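Local structure of aminotransferase class-III (Ochrobactrum anthropi, 5GHG) at residues B[100-112]-B[270-283]. The protein probably transfers amino groups between amines and keto acids or ketones as a class-III omega-transaminase, using a pyridoxal phosphate cofactor bound here in its pyridoxamine form. The protein carries 1 engineered substitution. Residues are numbered along the deposited sequence; the frame is centred on the assembly and turned at random.
Sequences KLVSMAPVPMSKA and LFGSQTFDMKPDIL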
loop_
_atom_site.group_PDB
_atom_site.type_symbol
_atom_site.label_atom_id
_atom_site.label_comp_id
_atom_site.label_asym_id
_atom_site.label_seq_id
_atom_site.Cartn_x
_atom_site.Cartn_y
_atom_site.Cartn_z
ATOM N N LYS B 100 -18.615 12.849 -3.841
ATOM C CA LYS B 100 -18.564 12.811 -5.297
ATOM C C LYS B 100 -18.591 11.371 -5.822
ATOM O O LYS B 100 -19.304 11.065 -6.781
ATOM C CB LYS B 100 -17.328 13.554 -5.780
ATOM C CG LYS B 100 -17.041 13.407 -7.240
ATOM C CD LYS B 100 -18.075 14.135 -8.060
ATOM C CE LYS B 100 -17.972 15.645 -7.837
ATOM N NZ LYS B 100 -18.974 16.385 -8.675
ATOM N N LEU B 101 -17.825 10.469 -5.197
ATOM C CA LEU B 101 -17.755 9.098 -5.695
ATOM C C LEU B 101 -19.080 8.372 -5.512
ATOM O O LEU B 101 -19.499 7.605 -6.380
ATOM C CB LEU B 101 -16.639 8.325 -5.002
ATOM C CG LEU B 101 -15.195 8.772 -5.332
ATOM C CD1 LEU B 101 -14.196 7.901 -4.566
ATOM C CD2 LEU B 101 -14.954 8.710 -6.812
ATOM N N VAL B 102 -19.737 8.565 -4.364
ATOM C CA VAL B 102 -21.046 7.969 -4.182
ATOM C C VAL B 102 -22.004 8.499 -5.247
ATOM O O VAL B 102 -22.745 7.736 -5.870
ATOM C CB VAL B 102 -21.562 8.223 -2.748
ATOM C CG1 VAL B 102 -23.043 7.824 -2.610
ATOM C CG2 VAL B 102 -20.730 7.442 -1.743
ATOM N N SER B 103 -21.968 9.804 -5.502
ATOM C CA SER B 103 -22.897 10.387 -6.470
ATOM C C SER B 103 -22.640 9.895 -7.887
ATOM O O SER B 103 -23.555 9.891 -8.708
ATOM C CB SER B 103 -22.829 11.920 -6.415
ATOM O OG SER B 103 -21.686 12.399 -7.095
ATOM N N MET B 104 -21.414 9.486 -8.200
ATOM C CA MET B 104 -21.074 9.008 -9.537
ATOM C C MET B 104 -21.323 7.521 -9.740
ATOM O O MET B 104 -21.146 7.030 -10.856
ATOM C CB MET B 104 -19.581 9.250 -9.840
ATOM C CG MET B 104 -19.120 10.684 -9.959
ATOM S SD MET B 104 -17.277 10.660 -9.988
ATOM C CE MET B 104 -16.957 10.039 -11.619
ATOM N N ALA B 105 -21.657 6.783 -8.692
ATOM C CA ALA B 105 -21.624 5.334 -8.778
ATOM C C ALA B 105 -22.615 4.836 -9.835
ATOM O O ALA B 105 -23.713 5.382 -9.970
ATOM C CB ALA B 105 -21.931 4.695 -7.422
ATOM N N PRO B 106 -22.261 3.783 -10.570
ATOM C CA PRO B 106 -23.180 3.258 -11.593
ATOM C C PRO B 106 -24.409 2.560 -11.015
ATOM O O PRO B 106 -25.360 2.327 -11.756
ATOM C CB PRO B 106 -22.296 2.269 -12.362
ATOM C CG PRO B 106 -21.357 1.759 -11.293
ATOM C CD PRO B 106 -21.028 2.987 -10.475
ATOM N N VAL B 107 -24.375 2.171 -9.747
ATOM C CA VAL B 107 -25.527 1.646 -9.019
ATOM C C VAL B 107 -25.593 2.379 -7.680
ATOM O O VAL B 107 -24.611 2.995 -7.252
ATOM C CB VAL B 107 -25.443 0.121 -8.801
ATOM C CG1 VAL B 107 -25.551 -0.620 -10.114
ATOM C CG2 VAL B 107 -24.153 -0.251 -8.073
ATOM N N PRO B 108 -26.743 2.341 -7.005
ATOM C CA PRO B 108 -26.841 2.983 -5.699
ATOM C C PRO B 108 -25.758 2.468 -4.738
ATOM O O PRO B 108 -25.567 1.263 -4.578
ATOM C CB PRO B 108 -28.250 2.585 -5.214
ATOM C CG PRO B 108 -29.024 2.401 -6.487
ATOM C CD PRO B 108 -28.032 1.766 -7.443
ATOM N N MET B 109 -25.059 3.402 -4.106
ATOM C CA MET B 109 -24.036 3.102 -3.114
ATOM C C MET B 109 -24.288 3.958 -1.874
ATOM O O MET B 109 -24.954 4.978 -1.931
ATOM C CB MET B 109 -22.617 3.370 -3.652
ATOM C CG MET B 109 -22.140 2.337 -4.674
ATOM S SD MET B 109 -21.874 0.699 -3.919
ATOM C CE MET B 109 -21.468 -0.262 -5.358
ATOM N N SER B 110 -23.748 3.514 -0.746
ATOM C CA SER B 110 -23.979 4.158 0.535
ATOM C C SER B 110 -22.757 4.827 1.135
ATOM O O SER B 110 -22.871 5.934 1.664
ATOM C CB SER B 110 -24.552 3.129 1.531
ATOM O OG SER B 110 -24.610 3.681 2.837
ATOM N N LYS B 111 -21.577 4.186 1.076
ATOM C CA LYS B 111 -20.393 4.681 1.757
ATOM C C LYS B 111 -19.158 4.480 0.891
ATOM O O LYS B 111 -19.060 3.489 0.165
ATOM C CB LYS B 111 -20.155 3.941 3.098
ATOM C CG LYS B 111 -21.227 4.186 4.154
ATOM C CD LYS B 111 -21.174 5.628 4.666
ATOM C CE LYS B 111 -22.332 5.911 5.629
ATOM N NZ LYS B 111 -23.659 5.862 4.932
ATOM N N ALA B 112 -18.202 5.409 1.022
ATOM C CA ALA B 112 -16.904 5.337 0.375
ATOM C C ALA B 112 -15.809 5.219 1.433
ATOM O O ALA B 112 -15.855 5.898 2.459
ATOM C CB ALA B 112 -16.652 6.566 -0.501
ATOM N N LEU B 270 -18.368 5.578 -18.103
ATOM C CA LEU B 270 -17.676 5.964 -16.888
ATOM C C LEU B 270 -17.084 4.739 -16.174
ATOM O O LEU B 270 -15.908 4.737 -15.798
ATOM C CB LEU B 270 -18.611 6.740 -15.960
ATOM C CG LEU B 270 -17.940 7.406 -14.753
ATOM C CD1 LEU B 270 -16.857 8.387 -15.201
ATOM C CD2 LEU B 270 -18.961 8.111 -13.848
ATOM N N PHE B 271 -17.878 3.666 -16.033
ATOM C CA PHE B 271 -17.442 2.447 -15.360
ATOM C C PHE B 271 -17.666 1.218 -16.226
ATOM O O PHE B 271 -18.646 1.137 -16.982
ATOM C CB PHE B 271 -18.163 2.264 -14.009
ATOM C CG PHE B 271 -17.736 3.238 -12.960
ATOM C CD1 PHE B 271 -16.532 3.054 -12.290
ATOM C CD2 PHE B 271 -18.510 4.342 -12.652
ATOM C CE1 PHE B 271 -16.106 3.966 -11.329
ATOM C CE2 PHE B 271 -18.100 5.248 -11.681
ATOM C CZ PHE B 271 -16.892 5.060 -11.028
ATOM N N GLY B 272 -16.758 0.254 -16.116
ATOM C CA GLY B 272 -16.924 -1.000 -16.820
ATOM C C GLY B 272 -18.194 -1.723 -16.406
ATOM O O GLY B 272 -18.760 -2.498 -17.186
ATOM N N SER B 273 -18.657 -1.480 -15.186
ATOM C CA SER B 273 -19.905 -2.083 -14.741
ATOM C C SER B 273 -21.075 -1.648 -15.618
ATOM O O SER B 273 -22.004 -2.429 -15.853
ATOM C CB SER B 273 -20.172 -1.727 -13.281
ATOM O OG SER B 273 -19.336 -2.477 -12.424
ATOM N N GLN B 274 -21.054 -0.408 -16.093
ATOM C CA GLN B 274 -22.111 0.044 -17.003
ATOM C C GLN B 274 -21.960 -0.614 -18.356
ATOM O O GLN B 274 -22.947 -1.089 -18.936
ATOM C CB GLN B 274 -22.099 1.563 -17.135
ATOM C CG GLN B 274 -22.246 2.266 -15.796
ATOM C CD GLN B 274 -21.902 3.754 -15.861
ATOM O OE1 GLN B 274 -20.761 4.131 -16.145
ATOM N NE2 GLN B 274 -22.879 4.595 -15.555
ATOM N N THR B 275 -20.718 -0.698 -18.858
ATOM C CA THR B 275 -20.474 -1.305 -20.160
ATOM C C THR B 275 -20.972 -2.740 -20.214
ATOM O O THR B 275 -21.487 -3.185 -21.243
ATOM C CB THR B 275 -18.982 -1.251 -20.508
ATOM O OG1 THR B 275 -18.546 0.104 -20.492
ATOM C CG2 THR B 275 -18.721 -1.832 -21.893
ATOM N N PHE B 276 -20.815 -3.484 -19.124
ATOM C CA PHE B 276 -21.145 -4.897 -19.097
ATOM C C PHE B 276 -22.399 -5.215 -18.287
ATOM O O PHE B 276 -22.674 -6.374 -18.030
ATOM C CB PHE B 276 -19.943 -5.690 -18.590
ATOM C CG PHE B 276 -18.804 -5.699 -19.566
ATOM C CD1 PHE B 276 -18.802 -6.585 -20.639
ATOM C CD2 PHE B 276 -17.782 -4.773 -19.473
ATOM C CE1 PHE B 276 -17.767 -6.569 -21.565
ATOM C CE2 PHE B 276 -16.747 -4.762 -20.406
ATOM C CZ PHE B 276 -16.744 -5.651 -21.434
ATOM N N ASP B 277 -23.172 -4.198 -17.918
ATOM C CA ASP B 277 -24.408 -4.361 -17.159
ATOM C C ASP B 277 -24.192 -5.204 -15.899
ATOM O O ASP B 277 -24.916 -6.165 -15.625
ATOM C CB ASP B 277 -25.518 -4.970 -18.033
ATOM C CG ASP B 277 -26.910 -4.764 -17.404
ATOM O OD1 ASP B 277 -27.105 -3.751 -16.679
ATOM O OD2 ASP B 277 -27.799 -5.609 -17.610
ATOM N N MET B 278 -23.191 -4.824 -15.122
ATOM C CA MET B 278 -22.920 -5.435 -13.828
ATOM C C MET B 278 -23.555 -4.601 -12.730
ATOM O O MET B 278 -23.581 -3.367 -12.805
ATOM C CB MET B 278 -21.416 -5.553 -13.590
ATOM C CG MET B 278 -20.732 -6.500 -14.540
ATOM S SD MET B 278 -18.947 -6.238 -14.633
ATOM C CE MET B 278 -18.427 -6.701 -12.982
ATOM N N LYS B 279 -24.047 -5.282 -11.693
ATOM C CA LYS B 279 -24.731 -4.643 -10.575
ATOM C C LYS B 279 -23.993 -5.024 -9.298
ATOM O O LYS B 279 -24.477 -5.822 -8.502
ATOM C CB LYS B 279 -26.209 -5.059 -10.525
ATOM C CG LYS B 279 -26.975 -4.590 -11.750
ATOM C CD LYS B 279 -28.477 -4.824 -11.629
ATOM C CE LYS B 279 -29.212 -4.209 -12.826
ATOM N NZ LYS B 279 -30.594 -4.762 -12.978
ATOM N N PRO B 280 -22.796 -4.458 -9.092
ATOM C CA PRO B 280 -21.992 -4.856 -7.942
ATOM C C PRO B 280 -22.564 -4.367 -6.621
ATOM O O PRO B 280 -23.236 -3.334 -6.555
ATOM C CB PRO B 280 -20.633 -4.205 -8.220
ATOM C CG PRO B 280 -20.960 -3.016 -9.087
ATOM C CD PRO B 280 -22.111 -3.485 -9.952
ATOM N N ASP B 281 -22.257 -5.116 -5.561
ATOM C CA ASP B 281 -22.495 -4.664 -4.196
ATOM C C ASP B 281 -21.353 -3.811 -3.659
ATOM O O ASP B 281 -21.571 -2.982 -2.765
ATOM C CB ASP B 281 -22.692 -5.870 -3.270
ATOM C CG ASP B 281 -23.865 -6.731 -3.683
ATOM O OD1 ASP B 281 -25.003 -6.305 -3.424
ATOM O OD2 ASP B 281 -23.648 -7.822 -4.280
ATOM N N ILE B 282 -20.152 -4.028 -4.183
ATOM C CA ILE B 282 -18.927 -3.357 -3.775
ATOM C C ILE B 282 -18.176 -2.985 -5.054
ATOM O O ILE B 282 -18.065 -3.806 -5.971
ATOM C CB ILE B 282 -18.061 -4.262 -2.873
ATOM C CG1 ILE B 282 -18.845 -4.710 -1.632
ATOM C CG2 ILE B 282 -16.722 -3.577 -2.483
ATOM C CD1 ILE B 282 -18.068 -5.680 -0.740
ATOM N N LEU B 283 -17.653 -1.763 -5.116
ATOM C CA LEU B 283 -16.946 -1.285 -6.304
ATOM C C LEU B 283 -15.598 -0.713 -5.865
ATOM O O LEU B 283 -15.558 0.152 -4.993
ATOM C CB LEU B 283 -17.762 -0.226 -7.051
ATOM C CG LEU B 283 -17.292 0.138 -8.453
ATOM C CD1 LEU B 283 -18.473 0.578 -9.302
ATOM C CD2 LEU B 283 -16.229 1.230 -8.420
HETATM O O HOH W 1 -25.389 3.593 -14.353
#
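P106 and V107 bring the connection between helix 93-104 and strand 111-115 against residues 270-283, with the CA atoms of P106 and Q274 6.4 Å apart and those of V107 and K279 6.5 Å apart. No direct hydrogen bond crosses, so shape and one water do the joining, an example of how two connections can meet beside a sheet. The proline ring is the wedge: its CB lies 3.4 Å from CG of Q274, its CD rests against CD2 of F271, and CG and CD both meet the CD1 methyl of L283. The F271 ring, with CG anti to its own carbonyl carbon (chi1 -71°), crosses the proline at about a right angle and turns its edge to the carbonyl oxygen of M104, 3.6 Å from CE2. Shortening F271 to an alanine is likely to open a gap beside the P106 ring and leave the M104 carbonyl oxygen without its aromatic edge. Beside it, the M104 chain bends at chi3 (74°) to set CE 3.6 Å from CD2 of L270. Farther along, CG2 of V107 touches the carbonyl oxygen of P280, as does CE of M109, which also reaches CB of L283. Q274 has two tasks: OE1 accepts the backbone N-H of F271 at the start of helix 272-275, and NE2 donates to a water that in turn donates to the carbonyl oxygen of P106. That short helix ends in a Schellman motif with D277 at C-prime. Beyond the contact, the S273 hydroxyl is hydrogen-bonded to E259, while the D281 carboxylate accepts the backbone N-H of L255 and forms a salt bridge with R304. Strand 297-301 separates 282-285 from 111-115, outermost in this chain's large-domain sheet of a fold-type I aminotransferase, the L283 side chain about 11 Å from the bound cofactor.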